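Local coordinates for protein haloacid dehalogenase (Pseudomonas aeruginosa, PDB 3UMC) that probably hydrolyses the carbon-halogen bond of L-2-haloacids to give hydroxy acids, at residues L195-A198 and D202-A205; L26-G31 and H171-P176; M162-D167 and L180-L185. All blocks are in the same frame, centred on the assembly; numbering follows the deposited sequence.

All three contacts gather on the parallel sheet of the Rossmann-like HAD core. Contacts 1 and 2 have centres 8 Å apart and share a polar junction: K173 NZ of contact 2 makes a 2.7 Å salt bridge to D202 OD2 of contact 1. Their strands, 24-27 and 193-197, are neighbours in the sheet, probably hydrogen-bonded through C196 N and L26 O, 2.8 Å apart. Contact 3, its centre 10 Å from that of contact 2, adds apolar cover: L26 CD2 lies 3.9 Å from L164 CD1. Its nearest atom to contact 1 is about 8 Å away. The D28-K173-D202 cluster probably marks the active site, as in relatives; contact 3 lies toward the sheet edge and second subunit.

Contact 1 (L195-A198 and D202-A205); sequences LCAA and DLKA
The L195 methyl CD2 sits above the flat of the D202 carboxylate, 3.5 Å from D202 CG and almost equally far from both carboxylate oxygens. The same methyl is 3.4 Å from D202 O, filling the notch between that residue's main chain and its side chain. D202 makes this notch with CG trans to its backbone N (chi1 -153°), which lays the carboxylate on the strand side. L195, crossing at about a right angle, likewise has its CG swung away from the backbone N (chi1 176°), which carries CD2 out to the helix. L203 CB is not aimed squarely at the strand, yet the branch reaches back to it: L203 CD2 touches both A197 CB and L195 CD2 and lies 3.4 Å from L195 O. A197 CB also lies 3.8 Å from D202 OD2. This is the packing of strand 193-197 against helix 200-208 in a beta-alpha-beta unit that continues into strand 212-216. No hydrogen bond joins the two segments; the buried carboxylate is bonded instead to Y179 OH through OD1 and to K173 NZ through OD2. L195 CD2 thus lies over one carboxylate face, A197 CB flanks OD2, and polar pairing is left to neighbours.

Contact 2 (L26-G31 and H171-P176); sequences LFDVFG and HYKPDP
K173 NZ reaches D28 OD1 at 2.9 Å, a buried salt bridge that alone joins these segments. D28 follows strand 24-27 and opens the sequence DVFGT, matching the first sequence motif of the HAD fold, whose aspartate is the nucleophile in relatives; K173 probably corresponds to the lysine that pairs with it in HAD enzymes. The ammonium approaches OD1 from the anti side, 24° out of the carboxylate plane, and also stands 3.6 Å from D28 CB. To get there the lysine chain leaves the backbone pointing toward D28 and bends once, at chi3 (-70°), before its last bond runs extended to NZ. Both polar ends have further partners. The stronger partner of NZ is the D202 carboxylate, and L141 O accepts a further hydrogen bond from it, while D28 OD2 is hydrogen-bonded to T32 OG1, so each D28 carboxylate oxygen has its own partner. V178, Y179 and Y201 pack along the lysine. One shell further out, N143 OD1 takes the backbone N-H of K173, R76 NH2 meets its carbonyl, and a cis peptide leads on to P174. The turn behind is closed by D175 N bonding to Y172 O at 3.0 Å. At its outer end H171 ND1 donates to D175 OD2 over 2.8 Å, the oxygen lying in the imidazole plane, with an N-H...O angle of 164°.

Contact 3 (M162-D167 and L180-L185); sequences MLLCAD and LGACRL
The chain just beyond strand 162-163 runs past helix 176-186, and the two backbones come closest at L164 and A182, whose CA atoms are 6.0 Å apart. The helix is regular here, with L185 N bonded to G181 O at 2.8 Å and R184 N to L180 O at 3.0 Å. L164 carries the contact from this side, its CB directed at the helix. Its isobutyl fork divides between two positions one helical turn apart: CD1 rests on the methyl of A182, 3.7 Å from A182 CB and 3.9 Å from A182 CA, whereas CD2 meets L185 CD1 at 3.9 Å. With CG opposite the carbonyl carbon in both leucines (chi1 -65° in L164, -64° in L185), the side chains run antiparallel and meet methyl to methyl. A139 of strand 137-140 packs against L164, and L168 and F169 against L185. The contact joins helix 176-186 to the chain leaving strand 162-163, an outermost strand of the sheet within this chain, close to the subunit interface, where L185 packs on D167 of the second subunit. Only carbon atoms touch across the segments; with no hydrogen bond, the fit rests on the shapes of two leucines and an alanine rather than on directional bonding.

Contact 1 (L195-A198 and D202-A205)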
loop_
_atom_site.group_PDB
_atom_site.type_symbol
_atom_site.label_atom_id
_atom_site.label_comp_id
_atom_site.label_asym_id
_atom_site.label_seq_id
_atom_site.Cartn_x
_atom_site.Cartn_y
_atom_site.Cartn_z
ATOM N N LEU A 195 -1.098 9.068 -14.241
ATOM C CA LEU A 195 -2.329 8.377 -14.002
ATOM C C LEU A 195 -2.748 7.667 -15.260
ATOM O O LEU A 195 -2.901 8.294 -16.322
ATOM C CB LEU A 195 -3.450 9.311 -13.609
ATOM C CG LEU A 195 -4.859 8.658 -13.432
ATOM C CD1 LEU A 195 -4.906 7.540 -12.355
ATOM C CD2 LEU A 195 -5.975 9.709 -13.213
ATOM N N CYS A 196 -3.065 6.385 -15.105
ATOM C CA CYS A 196 -3.686 5.589 -16.173
ATOM C C CYS A 196 -5.125 5.305 -15.825
ATOM O O CYS A 196 -5.413 4.754 -14.766
ATOM C CB CYS A 196 -2.885 4.304 -16.344
ATOM S SG CYS A 196 -3.586 3.123 -17.525
ATOM N N ALA A 197 -6.038 5.657 -16.715
ATOM C CA ALA A 197 -7.473 5.449 -16.492
ATOM C C ALA A 197 -8.248 5.243 -17.762
ATOM O O ALA A 197 -7.862 5.687 -18.798
ATOM C CB ALA A 197 -8.111 6.685 -15.760
ATOM N N ALA A 198 -9.413 4.635 -17.632
ATOM C CA ALA A 198 -10.370 4.503 -18.727
ATOM C C ALA A 198 -11.389 5.634 -18.761
ATOM O O ALA A 198 -12.339 5.631 -19.572
ATOM C CB ALA A 198 -11.085 3.159 -18.598
ATOM N N ASP A 202 -11.242 11.570 -14.870
ATOM C CA ASP A 202 -10.141 11.298 -13.955
ATOM C C ASP A 202 -8.831 11.865 -14.449
ATOM O O ASP A 202 -8.003 12.426 -13.695
ATOM C CB ASP A 202 -10.023 9.760 -13.810
ATOM C CG ASP A 202 -9.407 9.312 -12.478
ATOM O OD1 ASP A 202 -9.108 10.128 -11.582
ATOM O OD2 ASP A 202 -9.217 8.093 -12.353
ATOM N N LEU A 203 -8.628 11.686 -15.754
ATOM C CA LEU A 203 -7.441 12.128 -16.417
ATOM C C LEU A 203 -7.434 13.697 -16.459
ATOM O O LEU A 203 -6.403 14.333 -16.371
ATOM C CB LEU A 203 -7.437 11.520 -17.799
ATOM C CG LEU A 203 -7.243 9.996 -17.884
ATOM C CD1 LEU A 203 -7.223 9.648 -19.342
ATOM C CD2 LEU A 203 -5.885 9.549 -17.240
ATOM N N LYS A 204 -8.593 14.278 -16.630
ATOM C CA LYS A 204 -8.725 15.746 -16.712
ATOM C C LYS A 204 -8.311 16.360 -15.366
ATOM O O LYS A 204 -7.503 17.315 -15.316
ATOM C CB LYS A 204 -10.159 16.083 -17.115
ATOM C CG LYS A 204 -10.518 17.628 -17.181
ATOM C CD LYS A 204 -12.005 17.821 -17.100
ATOM C CE LYS A 204 -12.441 19.318 -17.058
ATOM N NZ LYS A 204 -11.340 20.305 -16.672
ATOM N N ALA A 205 -8.817 15.779 -14.268
ATOM C CA ALA A 205 -8.437 16.257 -12.928
ATOM C C ALA A 205 -6.932 16.085 -12.644
ATOM O O ALA A 205 -6.312 16.992 -12.147
ATOM C CB ALA A 205 -9.288 15.594 -11.849
#

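Contact 2 (L26-G31 and H171-P176)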
loop_
_atom_site.group_PDB
_atom_site.type_symbol
_atom_site.label_atom_id
_atom_site.label_comp_id
_atom_site.label_asym_id
_atom_site.label_seq_id
_atom_site.Cartn_x
_atom_site.Cartn_y
_atom_site.Cartn_z
ATOM N N LEU A 26 -0.018 5.517 -11.335
ATOM C CA LEU A 26 -1.216 5.323 -10.555
ATOM C C LEU A 26 -2.286 4.810 -11.519
ATOM O O LEU A 26 -2.413 5.261 -12.642
ATOM C CB LEU A 26 -1.683 6.681 -10.017
ATOM C CG LEU A 26 -0.773 7.506 -9.108
ATOM C CD1 LEU A 26 -1.403 8.941 -8.865
ATOM C CD2 LEU A 26 -0.601 6.801 -7.838
ATOM N N PHE A 27 -3.109 3.929 -11.030
ATOM C CA PHE A 27 -4.168 3.405 -11.805
ATOM C C PHE A 27 -5.504 3.556 -11.123
ATOM O O PHE A 27 -5.673 3.144 -10.025
ATOM C CB PHE A 27 -3.982 1.874 -11.953
ATOM C CG PHE A 27 -2.859 1.477 -12.796
ATOM C CD1 PHE A 27 -3.055 1.186 -14.123
ATOM C CD2 PHE A 27 -1.600 1.341 -12.259
ATOM C CE1 PHE A 27 -2.061 0.775 -14.887
ATOM C CE2 PHE A 27 -0.551 0.921 -13.065
ATOM C CZ PHE A 27 -0.779 0.634 -14.342
ATOM N N ASP A 28 -6.484 4.013 -11.873
ATOM C CA ASP A 28 -7.882 3.750 -11.573
ATOM C C ASP A 28 -8.162 2.237 -11.667
ATOM O O ASP A 28 -7.482 1.565 -12.415
ATOM C CB ASP A 28 -8.746 4.549 -12.573
ATOM C CG ASP A 28 -10.226 4.285 -12.386
ATOM O OD1 ASP A 28 -10.732 4.592 -11.308
ATOM O OD2 ASP A 28 -10.858 3.702 -13.308
ATOM N N VAL A 29 -9.131 1.669 -10.918
ATOM C CA VAL A 29 -9.210 0.201 -10.870
ATOM C C VAL A 29 -10.519 -0.323 -11.433
ATOM O O VAL A 29 -10.497 -1.167 -12.350
ATOM C CB VAL A 29 -8.994 -0.392 -9.485
ATOM C CG1 VAL A 29 -8.894 -1.858 -9.557
ATOM C CG2 VAL A 29 -7.693 0.138 -8.841
ATOM N N PHE A 30 -11.645 0.181 -10.921
ATOM C CA PHE A 30 -12.939 -0.155 -11.508
ATOM C C PHE A 30 -13.076 0.287 -12.937
ATOM O O PHE A 30 -12.915 1.451 -13.245
ATOM C CB PHE A 30 -14.111 0.426 -10.695
ATOM C CG PHE A 30 -14.264 -0.210 -9.340
ATOM C CD1 PHE A 30 -13.780 -1.446 -9.079
ATOM C CD2 PHE A 30 -14.889 0.430 -8.337
ATOM C CE1 PHE A 30 -13.928 -2.006 -7.831
ATOM C CE2 PHE A 30 -15.061 -0.178 -7.081
ATOM C CZ PHE A 30 -14.587 -1.374 -6.854
ATOM N N GLY A 31 -13.351 -0.666 -13.811
ATOM C CA GLY A 31 -13.492 -0.395 -15.221
ATOM C C GLY A 31 -12.152 -0.343 -15.917
ATOM O O GLY A 31 -11.937 -0.998 -16.919
ATOM N N HIS A 171 -11.212 11.842 0.829
ATOM C CA HIS A 171 -11.799 12.478 -0.347
ATOM C C HIS A 171 -12.030 11.433 -1.447
ATOM O O HIS A 171 -11.260 10.461 -1.556
ATOM C CB HIS A 171 -10.859 13.553 -0.856
ATOM C CG HIS A 171 -10.888 14.825 -0.063
ATOM N ND1 HIS A 171 -11.759 15.864 -0.348
ATOM C CD2 HIS A 171 -10.118 15.251 0.971
ATOM C CE1 HIS A 171 -11.525 16.867 0.481
ATOM N NE2 HIS A 171 -10.527 16.529 1.276
ATOM N N TYR A 172 -13.080 11.615 -2.252
ATOM C CA TYR A 172 -13.306 10.824 -3.455
ATOM C C TYR A 172 -12.814 11.608 -4.649
ATOM O O TYR A 172 -12.908 12.845 -4.677
ATOM C CB TYR A 172 -14.788 10.486 -3.663
ATOM C CG TYR A 172 -15.265 9.463 -2.667
ATOM C CD1 TYR A 172 -14.820 8.155 -2.762
ATOM C CD2 TYR A 172 -16.086 9.812 -1.577
ATOM C CE1 TYR A 172 -15.201 7.230 -1.887
ATOM C CE2 TYR A 172 -16.465 8.840 -0.659
ATOM C CZ TYR A 172 -16.018 7.562 -0.837
ATOM O OH TYR A 172 -16.323 6.537 -0.009
ATOM N N LYS A 173 -12.302 10.888 -5.646
ATOM C CA LYS A 173 -11.857 11.500 -6.889
ATOM C C LYS A 173 -13.103 12.148 -7.478
ATOM O O LYS A 173 -14.198 11.659 -7.245
ATOM C CB LYS A 173 -11.336 10.449 -7.856
ATOM C CG LYS A 173 -10.097 9.717 -7.391
ATOM C CD LYS A 173 -9.404 8.868 -8.504
ATOM C CE LYS A 173 -10.219 7.664 -8.877
ATOM N NZ LYS A 173 -9.574 6.846 -9.945
ATOM N N PRO A 174 -12.954 13.229 -8.237
ATOM C CA PRO A 174 -11.774 13.905 -8.588
ATOM C C PRO A 174 -11.367 15.064 -7.603
ATOM O O PRO A 174 -10.718 15.983 -8.034
ATOM C CB PRO A 174 -12.138 14.473 -9.958
ATOM C CG PRO A 174 -13.604 14.994 -9.692
ATOM C CD PRO A 174 -14.146 13.833 -8.887
ATOM N N ASP A 175 -11.672 14.997 -6.305
ATOM C CA ASP A 175 -11.128 16.015 -5.400
ATOM C C ASP A 175 -9.631 15.970 -5.575
ATOM O O ASP A 175 -9.023 14.869 -5.689
ATOM C CB ASP A 175 -11.463 15.733 -3.945
ATOM C CG ASP A 175 -12.929 15.906 -3.643
ATOM O OD1 ASP A 175 -13.622 16.436 -4.551
ATOM O OD2 ASP A 175 -13.401 15.476 -2.526
ATOM N N PRO A 176 -9.014 17.130 -5.621
ATOM C CA PRO A 176 -7.615 17.224 -5.851
ATOM C C PRO A 176 -6.755 16.597 -4.751
ATOM O O PRO A 176 -5.596 16.248 -5.001
ATOM C CB PRO A 176 -7.359 18.712 -5.950
ATOM C CG PRO A 176 -8.570 19.371 -5.543
ATOM C CD PRO A 176 -9.695 18.431 -5.572
#

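Contact 3 (M162-D167 and L180-L185)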
loop_
_atom_site.group_PDB
_atom_site.type_symbol
_atom_site.label_atom_id
_atom_site.label_comp_id
_atom_site.label_asym_id
_atom_site.label_seq_id
_atom_site.Cartn_x
_atom_site.Cartn_y
_atom_site.Cartn_z
HETATM N N MSE A 162 1.744 -0.407 -4.027
HETATM C CA MSE A 162 1.050 0.353 -2.982
HETATM C C MSE A 162 -0.411 0.562 -3.371
HETATM O O MSE A 162 -0.755 0.605 -4.559
HETATM C CB MSE A 162 1.743 1.715 -2.875
HETATM C CG MSE A 162 1.248 2.685 -1.789
HETATM SE SE MSE A 162 1.108 1.944 0.010
HETATM C CE MSE A 162 0.256 3.502 0.984
ATOM N N LEU A 163 -1.254 0.759 -2.384
ATOM C CA LEU A 163 -2.628 1.092 -2.634
ATOM C C LEU A 163 -2.857 2.501 -2.022
ATOM O O LEU A 163 -2.524 2.744 -0.825
ATOM C CB LEU A 163 -3.585 0.105 -1.968
ATOM C CG LEU A 163 -3.605 -1.420 -2.302
ATOM C CD1 LEU A 163 -4.426 -2.124 -1.150
ATOM C CD2 LEU A 163 -4.349 -1.708 -3.525
ATOM N N LEU A 164 -3.423 3.401 -2.832
ATOM C CA LEU A 164 -3.632 4.801 -2.407
ATOM C C LEU A 164 -5.082 5.203 -2.558
ATOM O O LEU A 164 -5.429 5.865 -3.488
ATOM C CB LEU A 164 -2.746 5.745 -3.236
ATOM C CG LEU A 164 -1.279 5.502 -2.969
ATOM C CD1 LEU A 164 -0.416 6.115 -4.039
ATOM C CD2 LEU A 164 -0.856 5.870 -1.564
ATOM N N CYS A 165 -5.931 4.732 -1.674
ATOM C CA CYS A 165 -7.360 4.821 -1.853
ATOM C C CYS A 165 -7.928 6.056 -1.136
ATOM O O CYS A 165 -7.279 6.666 -0.334
ATOM C CB CYS A 165 -8.000 3.591 -1.252
ATOM S SG CYS A 165 -7.406 2.049 -2.072
ATOM N N ALA A 166 -9.172 6.334 -1.431
ATOM C CA ALA A 166 -9.865 7.506 -1.043
ATOM C C ALA A 166 -9.889 7.656 0.451
ATOM O O ALA A 166 -9.788 8.787 0.956
ATOM C CB ALA A 166 -11.281 7.461 -1.596
ATOM N N ASP A 167 -10.031 6.518 1.134
ATOM C CA ASP A 167 -10.046 6.543 2.582
ATOM C C ASP A 167 -8.702 6.853 3.219
ATOM O O ASP A 167 -8.689 7.028 4.379
ATOM C CB ASP A 167 -10.696 5.297 3.197
ATOM C CG ASP A 167 -9.894 3.994 3.014
ATOM O OD1 ASP A 167 -9.097 3.832 2.052
ATOM O OD2 ASP A 167 -10.051 3.120 3.896
ATOM N N LEU A 180 -3.087 14.612 -5.130
ATOM C CA LEU A 180 -1.985 15.264 -4.452
ATOM C C LEU A 180 -1.518 14.399 -3.323
ATOM O O LEU A 180 -0.338 14.319 -3.082
ATOM C CB LEU A 180 -2.394 16.667 -3.898
ATOM C CG LEU A 180 -2.819 17.716 -4.903
ATOM C CD1 LEU A 180 -3.560 18.923 -4.171
ATOM C CD2 LEU A 180 -1.663 18.126 -5.721
ATOM N N GLY A 181 -2.438 13.784 -2.580
ATOM C CA GLY A 181 -2.028 12.877 -1.510
ATOM C C GLY A 181 -1.202 11.676 -2.007
ATOM O O GLY A 181 -0.189 11.301 -1.395
ATOM N N ALA A 182 -1.601 11.115 -3.143
ATOM C CA ALA A 182 -0.886 9.971 -3.738
ATOM C C ALA A 182 0.550 10.365 -3.986
ATOM O O ALA A 182 1.450 9.625 -3.602
ATOM C CB ALA A 182 -1.489 9.572 -4.994
ATOM N N CYS A 183 0.746 11.523 -4.617
ATOM C CA CYS A 183 2.088 11.984 -4.940
ATOM C C CYS A 183 2.888 12.296 -3.714
ATOM O O CYS A 183 4.084 12.021 -3.668
ATOM C CB CYS A 183 2.087 13.210 -5.840
ATOM S SG CYS A 183 1.251 12.941 -7.522
ATOM N N ARG A 184 2.214 12.808 -2.694
ATOM C CA ARG A 184 2.866 13.105 -1.407
ATOM C C ARG A 184 3.337 11.778 -0.808
ATOM O O ARG A 184 4.467 11.649 -0.396
ATOM C CB ARG A 184 1.873 13.854 -0.461
ATOM C CG ARG A 184 2.223 13.719 1.024
ATOM C CD ARG A 184 1.438 14.678 1.912
ATOM N NE ARG A 184 0.032 14.383 1.843
ATOM C CZ ARG A 184 -0.554 13.392 2.496
ATOM N NH1 ARG A 184 0.177 12.594 3.235
ATOM N NH2 ARG A 184 -1.869 13.183 2.382
ATOM N N LEU A 185 2.475 10.765 -0.760
ATOM C CA LEU A 185 2.930 9.486 -0.158
ATOM C C LEU A 185 4.047 8.773 -0.958
ATOM O O LEU A 185 4.915 8.066 -0.377
ATOM C CB LEU A 185 1.733 8.611 0.175
ATOM C CG LEU A 185 0.800 9.191 1.255
ATOM C CD1 LEU A 185 -0.522 8.429 1.332
ATOM C CD2 LEU A 185 1.575 9.124 2.630
#